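Local coordinates for protein possible prolidase (Bifidobacterium longum NCC2705, PDB 2P9B) that is a putative prolidase of the amidohydrolase family, probably a hydrolase of carbon-nitrogen bonds other than peptide bonds, its substrate not being established, at residues E251-S256 with D272-M277; G337-V342 with A383-V388; V143-Q148 with P157-S162; T131-G136 with V199-I204; I10-A15 with E58-D63. All coordinates share one frame; numbering follows the deposited sequence.

Contact 1. Residues E251-S256 with D272-M277; sequences EGVRRS and DELIGM
Two outer helices of the amidohydrolase barrel, 250-259 and 272-279, pack here, with Arg254 of the first laid over Leu274 and paired with Glu273 of the second. The axes of the short segments approach to 10.3 Å at a crossing angle of 37°. The salt bridge lies at the partly exposed side. Arg254 NE gives its hydrogen to Glu273 OE1 at 2.9 Å, nearly straight and in the guanidinium plane. The carboxylate is not coplanar with it: its plane is turned 48° away, and OE1 is met from above. A second, weak bond joins Arg254 NH2 to Glu273 OE2 at 3.3 Å. Arg254 reaches this far because its chain runs extended from CG to NE, with CG anti to the backbone N (chi1 -171°). Beneath the ion pair the contact is apolar. Leu274 CD2 lies 3.7 Å from Arg254 CB, the two side chains crossing at about a right angle, and Leu274 CD1 faces Val253 CG1 at 4.3 Å. Selenomethionine Met277 bends its CE to 4.0 Å from Arg254 O. Met277 also rests on Leu257 and Leu258, further along helix 250-259, while Val253 turns to Ala247 of strand 243-247 and Arg255 packs against helix 226-238.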
# COMPACT_ATOMS: atom_id res chain seq x y z
N GLU A 251 -10.38 -13.88 15.73
CA GLU A 251 -9.40 -14.34 16.71
C GLU A 251 -8.00 -13.90 16.29
O GLU A 251 -7.21 -13.46 17.13
CB GLU A 251 -9.44 -15.86 16.85
CG GLU A 251 -8.50 -16.41 17.91
CD GLU A 251 -8.67 -15.74 19.27
OE1 GLU A 251 -9.79 -15.33 19.60
OE2 GLU A 251 -7.67 -15.66 20.02
N GLY A 252 -7.70 -14.00 15.00
CA GLY A 252 -6.40 -13.61 14.50
C GLY A 252 -6.19 -12.12 14.65
O GLY A 252 -5.12 -11.65 15.04
N VAL A 253 -7.23 -11.35 14.34
CA VAL A 253 -7.15 -9.91 14.45
C VAL A 253 -6.96 -9.53 15.92
O VAL A 253 -6.11 -8.70 16.25
CB VAL A 253 -8.43 -9.25 13.89
CG1 VAL A 253 -8.43 -7.76 14.19
CG2 VAL A 253 -8.50 -9.50 12.39
N ARG A 254 -7.74 -10.16 16.79
CA ARG A 254 -7.66 -9.88 18.22
C ARG A 254 -6.26 -10.12 18.77
O ARG A 254 -5.70 -9.26 19.46
CB ARG A 254 -8.67 -10.74 18.99
CG ARG A 254 -8.82 -10.38 20.46
CD ARG A 254 -10.05 -11.03 21.05
NE ARG A 254 -10.30 -10.61 22.42
CZ ARG A 254 -9.61 -11.02 23.48
NH1 ARG A 254 -8.61 -11.88 23.33
NH2 ARG A 254 -9.92 -10.57 24.69
N ARG A 255 -5.69 -11.28 18.47
CA ARG A 255 -4.35 -11.61 18.95
C ARG A 255 -3.30 -10.65 18.41
O ARG A 255 -2.39 -10.24 19.13
CB ARG A 255 -3.96 -13.04 18.55
CG ARG A 255 -4.81 -14.12 19.20
CD ARG A 255 -4.26 -15.49 18.87
NE ARG A 255 -5.10 -16.56 19.40
CZ ARG A 255 -4.79 -17.85 19.36
NH1 ARG A 255 -3.64 -18.24 18.80
NH2 ARG A 255 -5.61 -18.75 19.87
N SER A 256 -3.43 -10.29 17.13
CA SER A 256 -2.48 -9.38 16.51
C SER A 256 -2.52 -8.01 17.19
O SER A 256 -1.47 -7.44 17.50
CB SER A 256 -2.81 -9.20 15.02
OG SER A 256 -2.65 -10.43 14.32
N ASP A 272 -17.17 -4.09 19.11
CA ASP A 272 -16.69 -2.92 19.85
C ASP A 272 -15.33 -3.10 20.54
O ASP A 272 -14.57 -2.14 20.66
CB ASP A 272 -17.75 -2.49 20.86
CG ASP A 272 -19.02 -2.00 20.19
OD1 ASP A 272 -19.04 -1.95 18.94
OD2 ASP A 272 -19.98 -1.66 20.90
N GLU A 273 -15.04 -4.31 20.99
CA GLU A 273 -13.77 -4.57 21.65
C GLU A 273 -12.63 -4.36 20.67
O GLU A 273 -11.66 -3.67 20.97
CB GLU A 273 -13.73 -6.00 22.20
CG GLU A 273 -12.41 -6.34 22.89
CD GLU A 273 -12.32 -7.81 23.28
OE1 GLU A 273 -12.43 -8.68 22.38
OE2 GLU A 273 -12.12 -8.10 24.48
N LEU A 274 -12.75 -4.96 19.49
CA LEU A 274 -11.70 -4.85 18.48
C LEU A 274 -11.55 -3.42 17.97
O LEU A 274 -10.44 -2.95 17.75
CB LEU A 274 -11.99 -5.79 17.31
CG LEU A 274 -11.94 -7.29 17.61
CD1 LEU A 274 -12.20 -8.05 16.32
CD2 LEU A 274 -10.58 -7.67 18.19
N ILE A 275 -12.67 -2.73 17.77
CA ILE A 275 -12.60 -1.36 17.29
C ILE A 275 -11.80 -0.52 18.29
O ILE A 275 -10.97 0.29 17.90
CB ILE A 275 -14.02 -0.77 17.13
CG1 ILE A 275 -14.72 -1.48 15.96
CG2 ILE A 275 -13.95 0.73 16.90
CD1 ILE A 275 -16.16 -1.04 15.74
N GLY A 276 -12.05 -0.75 19.57
CA GLY A 276 -11.33 -0.01 20.59
C GLY A 276 -9.84 -0.31 20.56
O GLY A 276 -9.03 0.58 20.83
N MSE A 277 -9.49 -1.56 20.24
CA MSE A 277 -8.09 -1.98 20.17
C MSE A 277 -7.36 -1.34 18.99
O MSE A 277 -6.14 -1.13 19.04
CB MSE A 277 -8.00 -3.51 20.09
CG MSE A 277 -8.69 -4.23 21.26
SE MSE A 277 -8.37 -6.16 21.29
CE MSE A 277 -6.48 -6.03 21.74

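Contact 2. Residues G337-V342 with A383-V388; sequences GLMIGV and ASILGV
Ile385 and selenomethionine Met339 lie alongside each other, running opposite ways, one from the end of helix 371-385 and the other from the extended segment 337-342. Met339 starts with CG anti to its carbonyl carbon and then folds at both chi2 (-65°) and chi3 (-79°). This double bend brings the methyl, not the selenium, into the contact: CE sits 3.9 Å from Ser384 CB and 4.1 Å from Ile385 CG1, touching neighbouring residues of the helix. Ser384 takes part through its CB, and its OG makes a weak hydrogen bond back to Ala380 O in the same helix.

Ile385 keeps a straight CG1 arm (chi2 174°) that carries CD1 onto the backbone of the other segment. There CD1 lies 3.7 Å from Gly341 N and 4.0 Å from Ile340 C. Gly341 leaves room for this methyl, since a CB on it would point toward the helix and come into conflict with Ile385 CD1. Ile340 itself turns its side chain away, onto Ala333 and His334 of helix 313-335.

Met339 and Gly341 make backbone hydrogen bonds with Leu291 of strand 290-292, and Val342 bonds with Ala76 of strand 68-78. Segment 337-342 thus runs between these two strands as a barrel stave would, and its packing against helix 371-385, which ends in a Schellman motif at Gly387, is consistent with an inner stave meeting an outer helix of a TIM-barrel amidohydrolase.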
# COMPACT_ATOMS: atom_id res chain seq x y z
N GLY A 337 -14.64 5.35 12.05
CA GLY A 337 -13.60 6.34 11.85
C GLY A 337 -12.18 5.88 12.13
O GLY A 337 -11.34 6.68 12.55
N LEU A 338 -11.90 4.61 11.91
CA LEU A 338 -10.56 4.08 12.14
C LEU A 338 -9.62 4.45 11.00
O LEU A 338 -10.04 4.95 9.96
CB LEU A 338 -10.60 2.56 12.28
CG LEU A 338 -11.45 1.95 13.40
CD1 LEU A 338 -11.38 0.44 13.31
CD2 LEU A 338 -10.95 2.43 14.77
N MSE A 339 -8.33 4.21 11.22
CA MSE A 339 -7.32 4.48 10.20
C MSE A 339 -7.38 3.32 9.21
O MSE A 339 -7.10 2.17 9.58
CB MSE A 339 -5.93 4.55 10.86
CG MSE A 339 -5.68 5.85 11.65
SE MSE A 339 -5.64 7.44 10.67
CE MSE A 339 -3.87 7.29 9.99
N ILE A 340 -7.75 3.61 7.97
CA ILE A 340 -7.88 2.59 6.94
C ILE A 340 -7.05 2.96 5.73
O ILE A 340 -7.22 4.04 5.17
CB ILE A 340 -9.35 2.44 6.49
CG1 ILE A 340 -10.23 2.16 7.71
CG2 ILE A 340 -9.46 1.34 5.44
CD1 ILE A 340 -11.71 2.16 7.42
N GLY A 341 -6.17 2.05 5.32
CA GLY A 341 -5.32 2.33 4.19
C GLY A 341 -5.66 1.57 2.93
O GLY A 341 -6.64 0.83 2.87
N VAL A 342 -4.83 1.77 1.91
CA VAL A 342 -5.00 1.12 0.62
C VAL A 342 -3.81 0.21 0.33
O VAL A 342 -2.66 0.66 0.29
CB VAL A 342 -5.13 2.18 -0.50
CG1 VAL A 342 -4.96 1.53 -1.87
CG2 VAL A 342 -6.48 2.87 -0.41
N ALA A 383 0.28 7.34 3.99
CA ALA A 383 1.55 7.94 4.37
C ALA A 383 1.73 7.90 5.88
O ALA A 383 2.79 7.54 6.38
CB ALA A 383 1.64 9.38 3.86
N SER A 384 0.68 8.27 6.62
CA SER A 384 0.75 8.26 8.08
C SER A 384 0.91 6.83 8.57
O SER A 384 1.72 6.54 9.45
CB SER A 384 -0.52 8.87 8.69
OG SER A 384 -0.62 10.25 8.39
N ILE A 385 0.13 5.92 8.00
CA ILE A 385 0.20 4.52 8.40
C ILE A 385 1.60 3.95 8.21
O ILE A 385 2.10 3.25 9.09
CB ILE A 385 -0.82 3.67 7.61
CG1 ILE A 385 -2.24 4.10 7.99
CG2 ILE A 385 -0.61 2.19 7.89
CD1 ILE A 385 -3.32 3.43 7.17
N LEU A 386 2.23 4.27 7.09
CA LEU A 386 3.58 3.76 6.81
C LEU A 386 4.69 4.56 7.48
O LEU A 386 5.87 4.23 7.34
CB LEU A 386 3.82 3.72 5.30
CG LEU A 386 2.88 2.82 4.50
CD1 LEU A 386 3.33 2.78 3.05
CD2 LEU A 386 2.89 1.42 5.08
N GLY A 387 4.30 5.60 8.21
CA GLY A 387 5.28 6.42 8.91
C GLY A 387 6.13 7.33 8.05
O GLY A 387 7.25 7.70 8.44
N VAL A 388 5.63 7.71 6.88
CA VAL A 388 6.38 8.58 5.99
C VAL A 388 5.65 9.89 5.68
O VAL A 388 6.00 10.59 4.73
CB VAL A 388 6.70 7.85 4.66
CG1 VAL A 388 7.64 6.68 4.93
CG2 VAL A 388 5.41 7.36 4.02

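Contact 3. Residues V143-Q148 with P157-S162; sequences VTLRDQ and PRILAS
Arg146 lies obliquely across Ile159, its aliphatic stem against the strand residue and its charged end carried beyond it. Arg146 CB is 4.1 Å from Ile159 CB, and Arg146 CD comes within 3.2 Å of Ile159 O. A bend at chi3 (72°) then turns the guanidinium along the helix surface. Its edge meets Asp147, where NE and NH2 both grip the one oxygen OD1 from the same face of the carboxylate. The bond from Arg146 NH2 to Asp147 OD1 measures 3.0 Å. On the strand side, Arg146 NH1 is hydrogen-bonded to Asn200 OD1 and Gly198 O.

Leu145 meets Ile159 at about a right angle, its CD2 4.0 Å from Ile159 CD1. Nearly a turn before Arg146, Val143 CG2 lies 4.1 Å from Ala161 CB, whose small methyl also faces Val143 N and lets the helix come close. Replacing Arg146 with a leucine would probably leave Asp147 without its charged mate and take one donor from Asn200 OD1, so that the loop at Gly198 and Asn200 would be less firmly held.

Helix 141-150 here packs on strand 158-160 within a beta-alpha-beta unit begun by strand 129-134. The chemistry is divided: methyls and methylenes fill the buried interface, while the arginine spends its charge at the margin, on its own helix and on the loop that leads into strand 202-205.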
# COMPACT_ATOMS: atom_id res chain seq x y z
N VAL A 143 15.47 -5.26 -0.08
CA VAL A 143 16.28 -4.36 0.74
C VAL A 143 17.35 -3.78 -0.18
O VAL A 143 17.63 -2.59 -0.17
CB VAL A 143 16.95 -5.11 1.91
CG1 VAL A 143 17.99 -4.21 2.58
CG2 VAL A 143 15.90 -5.53 2.92
N THR A 144 17.95 -4.65 -0.98
CA THR A 144 18.99 -4.23 -1.91
C THR A 144 18.47 -3.18 -2.88
O THR A 144 19.10 -2.14 -3.08
CB THR A 144 19.52 -5.44 -2.69
OG1 THR A 144 20.11 -6.36 -1.76
CG2 THR A 144 20.56 -5.01 -3.71
N LEU A 145 17.31 -3.45 -3.48
CA LEU A 145 16.69 -2.54 -4.43
C LEU A 145 16.37 -1.20 -3.77
O LEU A 145 16.65 -0.13 -4.32
CB LEU A 145 15.41 -3.15 -5.01
CG LEU A 145 14.60 -2.28 -5.97
CD1 LEU A 145 15.43 -1.96 -7.20
CD2 LEU A 145 13.32 -3.01 -6.37
N ARG A 146 15.78 -1.26 -2.58
CA ARG A 146 15.44 -0.05 -1.84
C ARG A 146 16.68 0.81 -1.62
O ARG A 146 16.65 2.03 -1.80
CB ARG A 146 14.84 -0.41 -0.48
CG ARG A 146 14.56 0.78 0.42
CD ARG A 146 14.48 0.33 1.87
NE ARG A 146 15.81 -0.01 2.38
CZ ARG A 146 16.04 -0.80 3.43
NH1 ARG A 146 15.02 -1.35 4.09
NH2 ARG A 146 17.28 -1.02 3.83
N ASP A 147 17.78 0.17 -1.23
CA ASP A 147 19.01 0.90 -0.98
C ASP A 147 19.57 1.57 -2.23
O ASP A 147 20.12 2.67 -2.16
CB ASP A 147 20.07 -0.01 -0.35
CG ASP A 147 19.74 -0.39 1.09
OD1 ASP A 147 18.87 0.27 1.69
OD2 ASP A 147 20.37 -1.34 1.62
N GLN A 148 19.42 0.92 -3.38
CA GLN A 148 19.91 1.49 -4.63
C GLN A 148 19.07 2.71 -5.01
O GLN A 148 19.59 3.72 -5.47
CB GLN A 148 19.89 0.46 -5.75
CG GLN A 148 20.74 -0.77 -5.45
CD GLN A 148 20.62 -1.83 -6.51
OE1 GLN A 148 19.52 -2.19 -6.93
NE2 GLN A 148 21.76 -2.36 -6.96
N PRO A 157 10.16 3.62 -6.83
CA PRO A 157 9.34 4.15 -5.74
C PRO A 157 10.05 4.06 -4.40
O PRO A 157 11.06 3.37 -4.27
CB PRO A 157 8.11 3.25 -5.78
CG PRO A 157 8.72 1.91 -6.14
CD PRO A 157 9.68 2.29 -7.26
N ARG A 158 9.53 4.79 -3.42
CA ARG A 158 10.07 4.75 -2.07
C ARG A 158 9.59 3.40 -1.56
O ARG A 158 8.40 3.10 -1.65
CB ARG A 158 9.46 5.89 -1.25
CG ARG A 158 9.85 5.89 0.22
CD ARG A 158 9.25 7.09 0.94
NE ARG A 158 9.75 8.37 0.43
CZ ARG A 158 9.14 9.10 -0.49
NH1 ARG A 158 7.99 8.71 -1.02
NH2 ARG A 158 9.68 10.25 -0.88
N ILE A 159 10.50 2.59 -1.03
CA ILE A 159 10.14 1.25 -0.58
C ILE A 159 10.36 0.90 0.89
O ILE A 159 11.43 1.18 1.45
CB ILE A 159 10.91 0.16 -1.40
CG1 ILE A 159 10.60 0.29 -2.89
CG2 ILE A 159 10.55 -1.24 -0.90
CD1 ILE A 159 11.42 -0.66 -3.77
N LEU A 160 9.34 0.33 1.51
CA LEU A 160 9.47 -0.18 2.87
C LEU A 160 9.54 -1.67 2.60
O LEU A 160 8.54 -2.29 2.21
CB LEU A 160 8.24 0.15 3.72
CG LEU A 160 8.26 1.50 4.43
CD1 LEU A 160 8.04 2.62 3.43
CD2 LEU A 160 7.18 1.50 5.50
N ALA A 161 10.72 -2.25 2.78
CA ALA A 161 10.94 -3.67 2.53
C ALA A 161 10.82 -4.50 3.80
O ALA A 161 11.42 -4.19 4.82
CB ALA A 161 12.33 -3.88 1.92
N SER A 162 10.04 -5.58 3.71
CA SER A 162 9.79 -6.45 4.86
C SER A 162 10.73 -7.64 4.97
O SER A 162 10.82 -8.25 6.04
CB SER A 162 8.38 -7.00 4.77
OG SER A 162 8.30 -7.91 3.68

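Contact 4. Residues T131-G136 with V199-I204; sequences TIRTLG and VNAIKI
Inside what is probably the amidohydrolase TIM barrel, the end of strand 129-134 meets strand 202-205, which is not paired with it: Leu135, just beyond the first strand, packs on Lys203 of the second. Apolar contact comes first. The aliphatic part of Lys203 crosses Leu135 at about a right angle: Lys203 CD lies 3.8 Å from Leu135 CB, and Lys203 CB is equally far from Leu135 CD2. Lys203 is bent at chi2 (61°), which folds its stem over Leu135, and its CG approaches Leu135 O to 3.4 Å. Earlier in both segments, Ala201 CB lies 4.1 Å from Arg133 CG.

Leu135 is shared with its own strand as well. Its CD1 lies over one face of the Arg133 guanidinium, 3.5 Å above the plane and offset toward the rim, so this methyl is wedged between two cationic side chains.

The charges are satisfied beyond the segments. Arg133 NH2 and Lys203 NZ both form salt bridges with Glu265, one to each carboxylate oxygen, which would be expected to offset the like charges of the two groups, Arg133 NH2 and Lys203 NZ being 6.6 Å apart. Arg133 NE is hydrogen-bonded to Ala76 O, and its NH1 to Thr263 OG1. Leu135 and Lys203 also touch His77, which with His79 and Asp345 might form an empty metal site, as the family would suggest.

Direct hydrogen bonding between the segments is replaced by a water, which accepts from Arg133 NH1 at 2.9 Å and donates to Ile202 O at 2.9 Å.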
# COMPACT_ATOMS: atom_id res chain seq x y z
N THR A 131 5.12 5.24 -3.39
CA THR A 131 5.59 4.64 -2.15
C THR A 131 4.89 3.30 -2.03
O THR A 131 3.69 3.20 -2.29
CB THR A 131 5.25 5.49 -0.90
OG1 THR A 131 5.84 6.78 -1.01
CG2 THR A 131 5.78 4.81 0.36
N ILE A 132 5.64 2.27 -1.65
CA ILE A 132 5.07 0.95 -1.48
C ILE A 132 5.68 0.28 -0.27
O ILE A 132 6.76 0.67 0.18
CB ILE A 132 5.34 0.00 -2.70
CG1 ILE A 132 6.85 -0.26 -2.86
CG2 ILE A 132 4.77 0.60 -3.97
CD1 ILE A 132 7.19 -1.28 -3.95
N ARG A 133 4.96 -0.69 0.28
CA ARG A 133 5.47 -1.48 1.39
C ARG A 133 5.32 -2.91 0.92
O ARG A 133 4.24 -3.30 0.50
CB ARG A 133 4.66 -1.31 2.68
CG ARG A 133 5.09 -2.34 3.74
CD ARG A 133 4.36 -2.18 5.06
NE ARG A 133 2.91 -2.31 4.90
CZ ARG A 133 2.06 -2.49 5.91
NH1 ARG A 133 2.51 -2.57 7.15
NH2 ARG A 133 0.76 -2.58 5.67
N THR A 134 6.40 -3.68 0.95
CA THR A 134 6.28 -5.08 0.57
C THR A 134 5.97 -5.82 1.88
O THR A 134 6.39 -5.39 2.95
CB THR A 134 7.58 -5.65 -0.05
OG1 THR A 134 8.66 -5.58 0.89
CG2 THR A 134 7.93 -4.89 -1.32
N LEU A 135 5.20 -6.90 1.79
CA LEU A 135 4.87 -7.68 2.96
C LEU A 135 5.10 -9.15 2.68
O LEU A 135 4.17 -9.96 2.69
CB LEU A 135 3.41 -7.45 3.38
CG LEU A 135 3.15 -6.04 3.93
CD1 LEU A 135 1.66 -5.84 4.20
CD2 LEU A 135 3.98 -5.86 5.20
N GLY A 136 6.36 -9.50 2.43
CA GLY A 136 6.71 -10.87 2.15
C GLY A 136 7.59 -10.97 0.92
O GLY A 136 7.09 -11.13 -0.19
N VAL A 199 15.77 -4.70 6.94
CA VAL A 199 14.38 -4.42 6.59
C VAL A 199 13.87 -3.17 7.31
O VAL A 199 14.40 -2.78 8.34
CB VAL A 199 13.45 -5.61 6.94
CG1 VAL A 199 14.00 -6.89 6.34
CG2 VAL A 199 13.29 -5.74 8.45
N ASN A 200 12.85 -2.53 6.74
CA ASN A 200 12.24 -1.38 7.39
C ASN A 200 10.72 -1.57 7.42
O ASN A 200 9.95 -0.62 7.37
CB ASN A 200 12.67 -0.05 6.74
CG ASN A 200 12.25 0.09 5.30
OD1 ASN A 200 12.29 -0.86 4.53
ND2 ASN A 200 11.89 1.32 4.91
N ALA A 201 10.34 -2.84 7.54
CA ALA A 201 8.95 -3.28 7.65
C ALA A 201 8.99 -4.76 8.06
O ALA A 201 9.96 -5.45 7.77
CB ALA A 201 8.20 -3.11 6.32
N ILE A 202 7.95 -5.22 8.76
CA ILE A 202 7.87 -6.62 9.17
C ILE A 202 6.48 -7.14 8.83
O ILE A 202 5.49 -6.42 8.98
CB ILE A 202 8.09 -6.79 10.69
CG1 ILE A 202 9.55 -6.48 11.06
CG2 ILE A 202 7.75 -8.22 11.11
CD1 ILE A 202 10.56 -7.47 10.48
N LYS A 203 6.41 -8.38 8.36
CA LYS A 203 5.14 -9.01 8.03
C LYS A 203 5.01 -10.34 8.77
O LYS A 203 5.91 -11.19 8.70
CB LYS A 203 5.04 -9.27 6.52
CG LYS A 203 3.82 -10.09 6.11
CD LYS A 203 2.52 -9.40 6.50
CE LYS A 203 1.34 -10.05 5.80
NZ LYS A 203 0.13 -9.17 5.86
N ILE A 204 3.90 -10.52 9.48
CA ILE A 204 3.63 -11.74 10.22
C ILE A 204 2.34 -12.35 9.66
O ILE A 204 1.41 -11.62 9.33
CB ILE A 204 3.36 -11.46 11.72
CG1 ILE A 204 4.54 -10.70 12.35
CG2 ILE A 204 3.15 -12.77 12.47
CD1 ILE A 204 4.23 -10.18 13.75
O HOH W 1 5.05 -3.67 8.14

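Contact 5. Residues I10-A15 with E58-D63; sequences IVEPFA and EYHYLD
The Tyr59 ring carries Pro13 squarely on one face: Pro13 CB stands 3.4 Å from the ring centroid and only 7° off the normal, a CH-pi contact. His60 has Glu12 OE1 at its edge, near its plane, 3.0 Å from CE1, with the carboxylate turned 90° to the ring. One face of the imidazole takes a water, offset toward the rim, that donates to both Pro13 O and Glu58 O. Phe14 holds CG between its backbone N and carbonyl carbon (chi1 65°), and this puts ring atom CD1 3.9 Å from Leu62 CD1.

With an alanine in place of Tyr59, Pro13 would probably lose the surface it rests on, and Glu45 its hydroxyl partner.

Backbone bonds join the strands in parallel. His60 N donates to Pro13 O, Ala15 N to His60 O, and Leu62 N to Ala15 O, each at 2.9 Å; Phe14 CA also makes a bent CA-H...O contact with His60 O. Strand 60-63 is an outermost strand of the small mixed sheet, and strand 14-17 lies between it and strand 34-38. Phe14 packs on Val38 and Ala15 on Val37, while Tyr59 OH reaches Glu45 on strand 44-49 at the far side.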
# COMPACT_ATOMS: atom_id res chain seq x y z
N ILE A 10 20.41 13.14 -12.06
CA ILE A 10 20.32 14.33 -11.22
C ILE A 10 18.93 14.94 -11.29
O ILE A 10 18.29 14.93 -12.34
CB ILE A 10 21.34 15.39 -11.67
CG1 ILE A 10 22.75 14.79 -11.72
CG2 ILE A 10 21.31 16.58 -10.71
CD1 ILE A 10 23.80 15.73 -12.26
N VAL A 11 18.46 15.47 -10.16
CA VAL A 11 17.14 16.09 -10.13
C VAL A 11 17.21 17.51 -10.68
O VAL A 11 17.81 18.40 -10.07
CB VAL A 11 16.57 16.17 -8.70
CG1 VAL A 11 15.23 16.88 -8.72
CG2 VAL A 11 16.42 14.78 -8.12
N GLU A 12 16.61 17.72 -11.84
CA GLU A 12 16.60 19.04 -12.46
C GLU A 12 15.35 19.77 -11.98
O GLU A 12 14.24 19.29 -12.15
CB GLU A 12 16.59 18.91 -13.98
CG GLU A 12 17.81 18.19 -14.53
CD GLU A 12 17.81 18.09 -16.05
OE1 GLU A 12 16.86 17.49 -16.60
OE2 GLU A 12 18.75 18.62 -16.68
N PRO A 13 15.53 20.95 -11.36
CA PRO A 13 14.39 21.72 -10.86
C PRO A 13 13.40 22.06 -11.96
O PRO A 13 13.79 22.29 -13.11
CB PRO A 13 15.04 22.95 -10.24
CG PRO A 13 16.28 23.12 -11.06
CD PRO A 13 16.79 21.70 -11.19
N PHE A 14 12.11 22.08 -11.62
CA PHE A 14 11.08 22.39 -12.60
C PHE A 14 9.83 22.95 -11.95
O PHE A 14 9.71 23.00 -10.73
CB PHE A 14 10.72 21.12 -13.38
CG PHE A 14 10.08 20.05 -12.53
CD1 PHE A 14 8.70 20.02 -12.34
CD2 PHE A 14 10.86 19.08 -11.92
CE1 PHE A 14 8.11 19.04 -11.55
CE2 PHE A 14 10.28 18.09 -11.12
CZ PHE A 14 8.90 18.07 -10.94
N ALA A 15 8.89 23.38 -12.79
CA ALA A 15 7.63 23.91 -12.30
C ALA A 15 6.51 23.38 -13.18
O ALA A 15 6.57 23.48 -14.40
CB ALA A 15 7.65 25.44 -12.33
N GLU A 58 16.40 28.92 -15.06
CA GLU A 58 17.00 27.59 -15.22
C GLU A 58 16.03 26.44 -14.93
O GLU A 58 16.30 25.29 -15.29
CB GLU A 58 18.22 27.46 -14.31
CG GLU A 58 19.12 26.27 -14.62
CD GLU A 58 19.84 26.41 -15.95
OE1 GLU A 58 20.54 27.43 -16.15
OE2 GLU A 58 19.70 25.50 -16.80
N TYR A 59 14.90 26.74 -14.30
CA TYR A 59 13.91 25.72 -13.99
C TYR A 59 13.16 25.26 -15.24
O TYR A 59 12.74 26.08 -16.06
CB TYR A 59 12.90 26.24 -12.97
CG TYR A 59 13.34 26.14 -11.53
CD1 TYR A 59 14.60 26.59 -11.13
CD2 TYR A 59 12.48 25.64 -10.55
CE1 TYR A 59 14.99 26.54 -9.79
CE2 TYR A 59 12.85 25.59 -9.22
CZ TYR A 59 14.11 26.04 -8.84
OH TYR A 59 14.48 26.01 -7.52
N HIS A 60 12.98 23.95 -15.38
CA HIS A 60 12.26 23.41 -16.53
C HIS A 60 10.78 23.72 -16.35
O HIS A 60 10.30 23.91 -15.23
CB HIS A 60 12.50 21.91 -16.64
CG HIS A 60 13.91 21.54 -16.95
ND1 HIS A 60 14.41 20.26 -16.81
CD2 HIS A 60 14.95 22.29 -17.41
CE1 HIS A 60 15.68 20.24 -17.16
NE2 HIS A 60 16.03 21.46 -17.53
N TYR A 61 10.06 23.78 -17.46
CA TYR A 61 8.63 24.09 -17.44
C TYR A 61 7.75 22.97 -17.97
O TYR A 61 7.93 22.49 -19.09
CB TYR A 61 8.38 25.37 -18.25
CG TYR A 61 6.94 25.82 -18.27
CD1 TYR A 61 6.36 26.42 -17.15
CD2 TYR A 61 6.15 25.66 -19.41
CE1 TYR A 61 5.03 26.85 -17.17
CE2 TYR A 61 4.82 26.08 -19.44
CZ TYR A 61 4.27 26.68 -18.32
OH TYR A 61 2.96 27.10 -18.35
N LEU A 62 6.79 22.55 -17.15
CA LEU A 62 5.84 21.52 -17.52
C LEU A 62 4.47 22.18 -17.57
O LEU A 62 3.99 22.72 -16.58
CB LEU A 62 5.84 20.38 -16.50
CG LEU A 62 7.05 19.44 -16.46
CD1 LEU A 62 6.86 18.41 -15.36
CD2 LEU A 62 7.20 18.74 -17.80
N ASP A 63 3.83 22.14 -18.74
CA ASP A 63 2.53 22.75 -18.90
C ASP A 63 1.41 21.78 -18.52
O ASP A 63 1.12 20.84 -19.26
CB ASP A 63 2.37 23.22 -20.35
CG ASP A 63 1.03 23.87 -20.61
OD1 ASP A 63 0.40 24.36 -19.65
OD2 ASP A 63 0.61 23.90 -21.79
O HOH W 2 16.21 22.68 -14.30

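How the contacts relate
Contacts 3 and 4 are the closest pair, their centres 9 Å apart. Contact 3 is nested in the chain loop that contact 4 closes, and Ala161 N to Asn200 OD1 and Gly136 N to Ser162 OG, at 2.7 and 2.8 Å, probably bond them together. Contact 2 meets both: Leu386 O lies 3.5 Å from Leu160 CD2, and Leu386 CD2 is 3.7 Å from Arg133 NE. Contact 1 touches contact 2 through Ile275 O and Leu338 CD2. Contact 4 lies beside the possible metal site through Leu135. Contact 5 stands apart in its own small sheet, its centre about 48 Å from that of contact 1, on the opposite side of the chain's centre.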